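Local coordinates for protein putative Phosphate (Eubacterium rectale, PDB 3DAO) that probably acts as a phosphate-ester hydrolase of the haloacid dehalogenase-like family, although its natural substrate is unknown, at residues A[81-86]-A[217-222]; A[88-93]-A[98-103]; A[151-156]-A[161-166]. One frame throughout, in Å; residues are numbered along the deposited sequence.

Contact 1 (A[81-86]-A[217-222])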
loop_
_atom_site.group_PDB
_atom_site.type_symbol
_atom_site.label_atom_id
_atom_site.label_comp_id
_atom_site.label_asym_id
_atom_site.label_seq_id
_atom_site.Cartn_x
_atom_site.Cartn_y
_atom_site.Cartn_z
ATOM N N LEU A 81 1.062 4.480 13.717
ATOM C CA LEU A 81 0.700 5.307 12.545
ATOM C C LEU A 81 0.574 4.377 11.351
ATOM O O LEU A 81 1.225 3.333 11.269
ATOM C CB LEU A 81 1.701 6.394 12.277
ATOM C CG LEU A 81 1.694 7.536 13.296
ATOM C CD1 LEU A 81 2.832 8.480 12.977
ATOM C CD2 LEU A 81 0.368 8.255 13.294
ATOM N N TYR A 82 -0.336 4.736 10.456
ATOM C CA TYR A 82 -0.694 3.884 9.320
ATOM C C TYR A 82 -0.607 4.563 7.978
ATOM O O TYR A 82 -1.148 5.647 7.765
ATOM C CB TYR A 82 -2.146 3.405 9.479
ATOM C CG TYR A 82 -2.392 2.644 10.755
ATOM C CD1 TYR A 82 -2.654 3.304 11.939
ATOM C CD2 TYR A 82 -2.364 1.261 10.779
ATOM C CE1 TYR A 82 -2.861 2.609 13.103
ATOM C CE2 TYR A 82 -2.568 0.556 11.958
ATOM C CZ TYR A 82 -2.810 1.225 13.110
ATOM O OH TYR A 82 -3.008 0.494 14.285
ATOM N N ILE A 83 0.114 3.897 7.088
ATOM C CA ILE A 83 0.181 4.273 5.679
ATOM C C ILE A 83 -0.462 3.088 4.954
ATOM O O ILE A 83 -0.035 1.935 5.092
ATOM C CB ILE A 83 1.601 4.604 5.196
ATOM C CG1 ILE A 83 2.115 5.883 5.870
ATOM C CG2 ILE A 83 1.601 4.768 3.637
ATOM C CD1 ILE A 83 3.605 6.131 5.695
ATOM N N THR A 84 -1.523 3.377 4.200
ATOM C CA THR A 84 -2.327 2.330 3.603
ATOM C C THR A 84 -2.423 2.472 2.103
ATOM O O THR A 84 -2.087 3.505 1.526
ATOM C CB THR A 84 -3.795 2.363 4.162
ATOM O OG1 THR A 84 -4.579 3.388 3.518
ATOM C CG2 THR A 84 -3.827 2.580 5.699
ATOM N N ASP A 85 -2.867 1.392 1.486
ATOM C CA ASP A 85 -3.207 1.428 0.045
ATOM C C ASP A 85 -2.066 1.925 -0.802
ATOM O O ASP A 85 -2.264 2.683 -1.785
ATOM C CB ASP A 85 -4.466 2.266 -0.205
ATOM C CG ASP A 85 -5.714 1.648 0.385
ATOM O OD1 ASP A 85 -5.997 1.905 1.564
ATOM O OD2 ASP A 85 -6.418 0.901 -0.343
ATOM N N GLY A 86 -0.877 1.540 -0.373
ATOM C CA GLY A 86 0.365 1.818 -1.077
ATOM C C GLY A 86 0.833 3.250 -0.995
ATOM O O GLY A 86 1.635 3.703 -1.815
ATOM N N SER A 217 7.461 10.308 3.811
ATOM C CA SER A 217 8.119 11.610 3.913
ATOM C C SER A 217 7.215 12.642 4.571
ATOM O O SER A 217 7.670 13.517 5.306
ATOM C CB SER A 217 8.542 12.107 2.531
ATOM O OG SER A 217 9.514 11.253 1.992
ATOM N N TYR A 218 5.924 12.507 4.302
ATOM C CA TYR A 218 4.909 13.361 4.891
ATOM C C TYR A 218 4.964 13.278 6.418
ATOM O O TYR A 218 4.946 14.315 7.137
ATOM C CB TYR A 218 3.503 13.028 4.365
ATOM C CG TYR A 218 2.435 13.641 5.193
ATOM C CD1 TYR A 218 1.992 14.940 4.944
ATOM C CD2 TYR A 218 1.908 12.973 6.294
ATOM C CE1 TYR A 218 1.034 15.508 5.742
ATOM C CE2 TYR A 218 0.966 13.536 7.088
ATOM C CZ TYR A 218 0.535 14.813 6.821
ATOM O OH TYR A 218 -0.406 15.352 7.640
ATOM N N LEU A 219 5.063 12.037 6.905
ATOM C CA LEU A 219 5.153 11.781 8.337
ATOM C C LEU A 219 6.474 12.250 8.915
ATOM O O LEU A 219 6.499 12.848 9.998
ATOM C CB LEU A 219 4.941 10.312 8.698
ATOM C CG LEU A 219 3.507 9.806 8.699
ATOM C CD1 LEU A 219 3.451 8.288 9.030
ATOM C CD2 LEU A 219 2.611 10.662 9.652
ATOM N N ILE A 220 7.559 11.969 8.201
ATOM C CA ILE A 220 8.886 12.340 8.672
ATOM C C ILE A 220 8.924 13.842 8.905
ATOM O O ILE A 220 9.373 14.316 9.959
ATOM C CB ILE A 220 9.994 11.926 7.714
ATOM C CG1 ILE A 220 10.168 10.400 7.756
ATOM C CG2 ILE A 220 11.301 12.597 8.125
ATOM C CD1 ILE A 220 10.928 9.816 6.554
ATOM N N ASP A 221 8.376 14.571 7.941
ATOM C CA ASP A 221 8.331 16.026 8.010
ATOM C C ASP A 221 7.441 16.458 9.131
ATOM O O ASP A 221 7.760 17.386 9.843
ATOM C CB ASP A 221 7.783 16.650 6.743
ATOM C CG ASP A 221 7.522 18.144 6.907
ATOM O OD1 ASP A 221 8.526 18.903 6.900
ATOM O OD2 ASP A 221 6.328 18.549 7.048
ATOM N N ARG A 222 6.292 15.801 9.251
ATOM C CA ARG A 222 5.304 16.170 10.269
ATOM C C ARG A 222 5.873 16.117 11.661
ATOM O O ARG A 222 5.510 16.904 12.538
ATOM C CB ARG A 222 4.093 15.232 10.233
ATOM C CG ARG A 222 3.046 15.543 11.298
ATOM C CD ARG A 222 1.800 14.752 11.052
ATOM N NE ARG A 222 0.729 14.989 12.021
ATOM C CZ ARG A 222 -0.244 15.883 11.857
ATOM N NH1 ARG A 222 -0.283 16.648 10.780
ATOM N NH2 ARG A 222 -1.182 16.012 12.779
#
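L81 and I83 meet L219 without any flat group between them. The ring of Y82, the intervening residue, leaves the strand on the other face, where it meets F66 edge-to-face and F70 with planes at about 75°, and its OH is hydrogen-bonded to K77 O. The ring of Y218 lies off to the flank of L219, against L97, K98 and Y100. What joins strand 81-84 to helix 212-222 is therefore aliphatic. Both branches of L219 take part, and they divide the work. L219 CD1 is shared: it lies 4.0 Å from I83 CD1 and from L81 CD1, with L81 CB slightly farther off at 4.1 Å. L219 CD2 turns to the strand's first residue alone, 4.0 Å from L81 CD1. The two approaches differ in direction, for L81 and L219 cross obliquely whereas I83 and L219 reach toward each other tip to tip. An extended I83 side chain explains the latter, since its CD1 is anti to CA (chi2 167°), which carries CD1 away from the strand to meet L219 CD1. Every approach of 4.0 Å or more indicates ordinary van der Waals packing, with no sign of strain. V59 also touches both I83 and L219, V90 adds an apolar neighbour to L219, and F223 does the same for L81. Backbone bonds to F58 and V60 on one flank and to R91 on the other fix strand 81-84 inside the sheet. Helix packing on an inner strand of the sheet, here through L219, is that of the three-layered alpha/beta (Rossmann-like) core of haloacid dehalogenase-like hydrolases.

Contact 2 (A[88-93]-A[98-103])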
loop_
_atom_site.group_PDB
_atom_site.type_symbol
_atom_site.label_atom_id
_atom_site.label_comp_id
_atom_site.label_asym_id
_atom_site.label_seq_id
_atom_site.Cartn_x
_atom_site.Cartn_y
_atom_site.Cartn_z
ATOM N N THR A 88 -1.492 6.054 -0.410
ATOM C CA THR A 88 -2.537 7.004 -0.779
ATOM C C THR A 88 -3.293 7.564 0.427
ATOM O O THR A 88 -4.015 8.566 0.326
ATOM C CB THR A 88 -3.558 6.396 -1.760
ATOM O OG1 THR A 88 -4.105 5.187 -1.217
ATOM C CG2 THR A 88 -2.922 6.142 -3.138
ATOM N N VAL A 89 -3.076 6.915 1.580
ATOM C CA VAL A 89 -3.675 7.365 2.852
ATOM C C VAL A 89 -2.674 7.216 3.993
ATOM O O VAL A 89 -1.979 6.187 4.089
ATOM C CB VAL A 89 -4.921 6.553 3.225
ATOM C CG1 VAL A 89 -5.680 7.201 4.405
ATOM C CG2 VAL A 89 -5.850 6.357 2.023
ATOM N N VAL A 90 -2.607 8.283 4.789
ATOM C CA VAL A 90 -1.793 8.389 5.998
ATOM C C VAL A 90 -2.747 8.767 7.146
ATOM O O VAL A 90 -3.460 9.770 7.088
ATOM C CB VAL A 90 -0.723 9.473 5.886
ATOM C CG1 VAL A 90 0.159 9.531 7.159
ATOM C CG2 VAL A 90 0.128 9.327 4.615
ATOM N N ARG A 91 -2.751 7.955 8.191
ATOM C CA ARG A 91 -3.694 8.146 9.284
ATOM C C ARG A 91 -3.222 7.631 10.633
ATOM O O ARG A 91 -2.325 6.763 10.755
ATOM C CB ARG A 91 -5.041 7.492 8.923
ATOM C CG ARG A 91 -5.073 5.970 8.694
ATOM C CD ARG A 91 -6.553 5.592 8.594
ATOM N NE ARG A 91 -7.185 5.962 9.866
ATOM C CZ ARG A 91 -8.485 5.997 10.106
ATOM N NH1 ARG A 91 -9.390 5.739 9.140
ATOM N NH2 ARG A 91 -8.877 6.328 11.318
ATOM N N THR A 92 -3.863 8.193 11.640
ATOM C CA THR A 92 -3.648 7.801 13.009
ATOM C C THR A 92 -4.775 6.821 13.228
ATOM O O THR A 92 -5.584 6.589 12.342
ATOM C CB THR A 92 -3.749 8.994 14.024
ATOM O OG1 THR A 92 -5.125 9.279 14.275
ATOM C CG2 THR A 92 -3.053 10.251 13.516
ATOM N N PRO A 93 -4.838 6.217 14.405
ATOM C CA PRO A 93 -5.912 5.289 14.611
ATOM C C PRO A 93 -7.270 5.942 14.582
ATOM O O PRO A 93 -8.258 5.278 14.325
ATOM C CB PRO A 93 -5.653 4.752 16.036
ATOM C CG PRO A 93 -4.247 4.993 16.295
ATOM C CD PRO A 93 -3.824 6.163 15.468
ATOM N N LYS A 98 -3.710 12.659 5.980
ATOM C CA LYS A 98 -3.465 13.035 4.600
ATOM C C LYS A 98 -3.929 11.959 3.647
ATOM O O LYS A 98 -3.643 10.784 3.861
ATOM C CB LYS A 98 -1.959 13.202 4.449
ATOM C CG LYS A 98 -1.429 13.439 3.047
ATOM C CD LYS A 98 -1.642 14.820 2.604
ATOM C CE LYS A 98 -0.823 15.107 1.372
ATOM N NZ LYS A 98 -1.193 16.402 0.769
ATOM N N THR A 99 -4.634 12.366 2.602
ATOM C CA THR A 99 -4.996 11.448 1.510
ATOM C C THR A 99 -4.448 12.008 0.205
ATOM O O THR A 99 -4.190 13.204 0.078
ATOM C CB THR A 99 -6.494 11.215 1.397
ATOM O OG1 THR A 99 -7.128 12.400 0.934
ATOM C CG2 THR A 99 -7.104 10.864 2.738
ATOM N N TYR A 100 -4.211 11.131 -0.744
ATOM C CA TYR A 100 -3.706 11.525 -2.046
ATOM C C TYR A 100 -4.745 11.094 -3.083
ATOM O O TYR A 100 -4.587 10.106 -3.782
ATOM C CB TYR A 100 -2.358 10.895 -2.333
ATOM C CG TYR A 100 -1.263 11.291 -1.375
ATOM C CD1 TYR A 100 -1.110 10.667 -0.138
ATOM C CD2 TYR A 100 -0.376 12.294 -1.708
ATOM C CE1 TYR A 100 -0.069 11.029 0.719
ATOM C CE2 TYR A 100 0.656 12.680 -0.846
ATOM C CZ TYR A 100 0.796 12.046 0.362
ATOM O OH TYR A 100 1.807 12.437 1.201
ATOM N N PRO A 101 -5.861 11.812 -3.127
ATOM C CA PRO A 101 -6.890 11.348 -4.050
ATOM C C PRO A 101 -6.700 11.821 -5.461
ATOM O O PRO A 101 -5.906 12.718 -5.724
ATOM C CB PRO A 101 -8.149 11.956 -3.482
ATOM C CG PRO A 101 -7.691 13.277 -2.890
ATOM C CD PRO A 101 -6.283 13.006 -2.372
HETATM N N MSE A 102 -7.413 11.163 -6.366
HETATM C CA MSE A 102 -7.364 11.502 -7.780
HETATM C C MSE A 102 -8.418 12.541 -8.156
HETATM O O MSE A 102 -9.595 12.475 -7.720
HETATM C CB MSE A 102 -7.557 10.217 -8.615
HETATM C CG MSE A 102 -6.643 9.095 -8.121
HETATM SE SE MSE A 102 -7.030 7.426 -9.041
HETATM C CE MSE A 102 -6.064 7.841 -10.671
ATOM N N ASP A 103 -7.978 13.517 -8.926
ATOM C CA ASP A 103 -8.902 14.530 -9.446
ATOM C C ASP A 103 -9.958 13.872 -10.321
ATOM O O ASP A 103 -9.678 12.963 -11.098
ATOM C CB ASP A 103 -8.208 15.593 -10.279
ATOM C CG ASP A 103 -9.187 16.640 -10.777
ATOM O OD1 ASP A 103 -9.749 17.367 -9.938
ATOM O OD2 ASP A 103 -9.426 16.715 -11.999
#
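Y100 and T88 begin the pairing of these two antiparallel segments: Y100 N donates to T88 O over 2.8 Å, with the donor tilted 24° from the carbonyl plane. V90 and K98 satisfy each other twice, as a hydrogen-bonded pair should. V90 N reaches K98 O at 2.9 Å, nearly in line with the carbonyl, while K98 N reaches V90 O at 3.1 Å from a more bent approach (C=O...N 145°). Two acceptors have a second, weaker neighbour: T99 CA lies 3.3 Å from T88 O in a CA-H...O contact, and V89 CA makes a similar one to K98 O. V89 and T99 form the non-hydrogen-bonded pair between, so their amides have no mutual bond. V89 O probably accepts from T84 N, and R91 N probably donates to Y82 O, both on neighbouring strand 81-84. Among the side chains, T88 OG1 is hydrogen-bonded to D85 O, T92 OG1 to the amides of K94 and E95 in the turn, and R91 NE donates to T92 O at 3.0 Å almost within the guanidinium plane. Around the Y100 ring, V90 CG2 comes to the edge, 4.3 Å from Y100 CE1, and T88 O lies near the ring plane. One face carries K98 CD, displaced toward the rim; the bend of the lysine at chi2 (77°) folds its chain over the ring. V90 and K98 share the sheet face that meets helix 212-222, whereas V89 and T99 occupy the reverse face, where V89 meets T84 and I167. T88 and V89 together stand across from T84, which is a classic beta bulge. The whole is a beta hairpin, strands 89-91 and 96-99, that extends the parallel core sheet of the hydrolase fold with antiparallel strands at its margin.

Contact 3 (A[151-156]-A[161-166])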
loop_
_atom_site.group_PDB
_atom_site.type_symbol
_atom_site.label_atom_id
_atom_site.label_comp_id
_atom_site.label_asym_id
_atom_site.label_seq_id
_atom_site.Cartn_x
_atom_site.Cartn_y
_atom_site.Cartn_z
ATOM N N GLU A 151 -14.505 -4.741 0.926
ATOM C CA GLU A 151 -15.821 -4.087 0.944
ATOM C C GLU A 151 -16.098 -3.493 -0.423
ATOM O O GLU A 151 -15.417 -2.562 -0.866
ATOM C CB GLU A 151 -15.901 -2.977 1.982
ATOM C CG GLU A 151 -15.857 -3.484 3.392
ATOM C CD GLU A 151 -17.105 -4.280 3.768
ATOM O OE1 GLU A 151 -18.219 -3.954 3.288
ATOM O OE2 GLU A 151 -16.954 -5.210 4.567
HETATM N N MSE A 152 -17.123 -4.039 -1.068
HETATM C CA MSE A 152 -17.491 -3.661 -2.417
HETATM C C MSE A 152 -18.834 -2.972 -2.401
HETATM O O MSE A 152 -19.639 -3.187 -1.480
HETATM C CB MSE A 152 -17.581 -4.910 -3.300
HETATM C CG MSE A 152 -16.358 -5.787 -3.300
HETATM SE SE MSE A 152 -14.752 -4.954 -3.980
HETATM C CE MSE A 152 -15.398 -4.608 -5.789
ATOM N N ARG A 153 -19.021 -2.039 -3.340
ATOM C CA ARG A 153 -20.311 -1.376 -3.507
ATOM C C ARG A 153 -20.635 -1.341 -4.991
ATOM O O ARG A 153 -19.887 -0.801 -5.797
ATOM C CB ARG A 153 -20.363 0.028 -2.874
ATOM C CG ARG A 153 -19.824 0.036 -1.441
ATOM C CD ARG A 153 -20.557 0.931 -0.437
ATOM N NE ARG A 153 -20.792 2.296 -0.862
ATOM C CZ ARG A 153 -21.001 3.293 -0.010
ATOM N NH1 ARG A 153 -20.926 3.081 1.290
ATOM N NH2 ARG A 153 -21.222 4.506 -0.459
ATOM N N GLU A 154 -21.748 -1.964 -5.319
ATOM C CA GLU A 154 -22.228 -1.997 -6.688
ATOM C C GLU A 154 -23.013 -0.716 -6.943
ATOM O O GLU A 154 -23.853 -0.307 -6.144
ATOM C CB GLU A 154 -23.060 -3.254 -6.937
ATOM C CG GLU A 154 -23.541 -3.395 -8.362
ATOM C CD GLU A 154 -24.201 -4.720 -8.655
ATOM O OE1 GLU A 154 -24.482 -5.499 -7.698
ATOM O OE2 GLU A 154 -24.418 -4.979 -9.864
ATOM N N VAL A 155 -22.691 -0.069 -8.044
ATOM C CA VAL A 155 -23.389 1.140 -8.490
ATOM C C VAL A 155 -23.694 1.047 -9.984
ATOM O O VAL A 155 -23.054 0.286 -10.712
ATOM C CB VAL A 155 -22.590 2.406 -8.194
ATOM C CG1 VAL A 155 -22.412 2.571 -6.710
ATOM C CG2 VAL A 155 -21.241 2.395 -8.937
ATOM N N ASP A 156 -24.632 1.865 -10.478
ATOM C CA ASP A 156 -24.995 1.801 -11.899
ATOM C C ASP A 156 -23.950 2.436 -12.801
ATOM O O ASP A 156 -23.700 1.951 -13.901
ATOM C CB ASP A 156 -26.360 2.473 -12.182
ATOM C CG ASP A 156 -26.786 2.331 -13.634
ATOM O OD1 ASP A 156 -26.958 1.190 -14.108
ATOM O OD2 ASP A 156 -26.945 3.363 -14.320
ATOM N N LEU A 161 -20.888 9.248 -9.738
ATOM C CA LEU A 161 -20.605 9.407 -8.317
ATOM C C LEU A 161 -20.010 10.780 -8.050
ATOM O O LEU A 161 -19.324 11.383 -8.869
ATOM C CB LEU A 161 -19.642 8.355 -7.790
ATOM C CG LEU A 161 -20.096 6.917 -7.929
ATOM C CD1 LEU A 161 -18.958 5.989 -7.552
ATOM C CD2 LEU A 161 -21.324 6.686 -7.046
ATOM N N ASP A 162 -20.310 11.266 -6.864
ATOM C CA ASP A 162 -19.822 12.556 -6.425
ATOM C C ASP A 162 -19.000 12.313 -5.190
ATOM O O ASP A 162 -19.532 12.200 -4.099
ATOM C CB ASP A 162 -21.000 13.465 -6.084
ATOM C CG ASP A 162 -20.562 14.836 -5.659
ATOM O OD1 ASP A 162 -19.495 15.289 -6.128
ATOM O OD2 ASP A 162 -21.302 15.465 -4.877
ATOM N N ARG A 163 -17.695 12.215 -5.386
ATOM C CA ARG A 163 -16.793 11.916 -4.301
ATOM C C ARG A 163 -15.447 12.578 -4.454
ATOM O O ARG A 163 -15.010 12.900 -5.564
ATOM C CB ARG A 163 -16.623 10.413 -4.197
ATOM C CG ARG A 163 -17.937 9.709 -3.978
ATOM C CD ARG A 163 -17.685 8.337 -3.623
ATOM N NE ARG A 163 -16.991 8.270 -2.353
ATOM C CZ ARG A 163 -17.586 7.959 -1.214
ATOM N NH1 ARG A 163 -18.880 7.697 -1.207
ATOM N NH2 ARG A 163 -16.898 7.903 -0.096
ATOM N N ASN A 164 -14.801 12.735 -3.315
ATOM C CA ASN A 164 -13.486 13.389 -3.265
ATOM C C ASN A 164 -12.418 12.499 -2.680
ATOM O O ASN A 164 -11.312 12.964 -2.370
ATOM C CB ASN A 164 -13.533 14.678 -2.435
ATOM C CG ASN A 164 -12.238 15.478 -2.526
ATOM O OD1 ASN A 164 -12.085 16.510 -1.858
ATOM N ND2 ASN A 164 -11.299 15.012 -3.363
ATOM N N ASP A 165 -12.743 11.222 -2.600
ATOM C CA ASP A 165 -11.837 10.231 -2.022
ATOM C C ASP A 165 -11.533 9.004 -2.867
ATOM O O ASP A 165 -11.344 7.938 -2.317
ATOM C CB ASP A 165 -12.376 9.774 -0.672
ATOM C CG ASP A 165 -13.740 9.112 -0.753
ATOM O OD1 ASP A 165 -14.367 9.110 -1.834
ATOM O OD2 ASP A 165 -14.202 8.569 0.283
ATOM N N ILE A 166 -11.546 9.162 -4.187
ATOM C CA ILE A 166 -11.113 8.073 -5.085
ATOM C C ILE A 166 -9.592 8.050 -5.050
ATOM O O ILE A 166 -8.896 8.981 -5.497
ATOM C CB ILE A 166 -11.673 8.210 -6.527
ATOM C CG1 ILE A 166 -13.213 8.193 -6.502
ATOM C CG2 ILE A 166 -11.134 7.106 -7.385
ATOM C CD1 ILE A 166 -13.830 7.023 -5.849
#
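R153 and R163 cross at about a right angle, with their guanidinium planes 90° apart. R153 NH2 stands 4.0 Å from R163 NH1 on an oblique approach, neither stacked nor bonded. Because R153 was deposited in two conformers and also touches a crystal neighbour, the closeness of these two like charges is doubtful as a fixed feature. The orientation of R163 has firmer evidence. Bent at chi3 (64°), its chain offers one edge of the guanidinium to D165: R163 NE meets D165 OD1 at 2.8 Å and R163 NH2 meets D165 OD2 at 2.8 Å, each through a syn lone pair and close to the guanidinium plane. This side-on, two-nitrogen salt bridge fixes the rotation of both groups; the carboxylate would also be expected to ease the proximity of the two positive charges. A leucine in place of R163 would probably leave the D165 carboxylate without its charged mate and free to turn. Beside the arginines, V155 and L161 point their side chains at each other, with V155 CG1 4.3 Å from L161 CD2. Both also touch F132, as does R163, so this residue of strand 131-133, the neighbour of strand 152-154 in the sheet, is common to all three. In the conformer given, R153 also makes a cation-pi contact with F130, which touches R163. L161 O is held by K108 NZ. This is a surface contact in which the loop before strand 168-172 meets edge strand 152-154 and the residue after it, V155, an arrangement consistent with the sheet of a C2-type cap domain in haloacid dehalogenase-like hydrolases.

How the contacts relate
Contacts 1 and 2 belong to one sheet, their centres 9 Å apart. Strands 81-84 and 89-91 are neighbours in it, and helix 212-222 packs on both through L219. Contact 3 lies at the edge of the second sheet, joining its strand 152-154 to the loop before strand 168-172, about 16 Å from contact 2 and 24 Å from contact 1, centre to centre. Along the chain contact 2 precedes contact 3, and the ends of contact 1 enclose both. The chain thus leaves the core after 98-103, builds the second sheet and returns before the helix; a probable M102 N to I166 O hydrogen bond links the two parts, consistent with a cap inserted into the core.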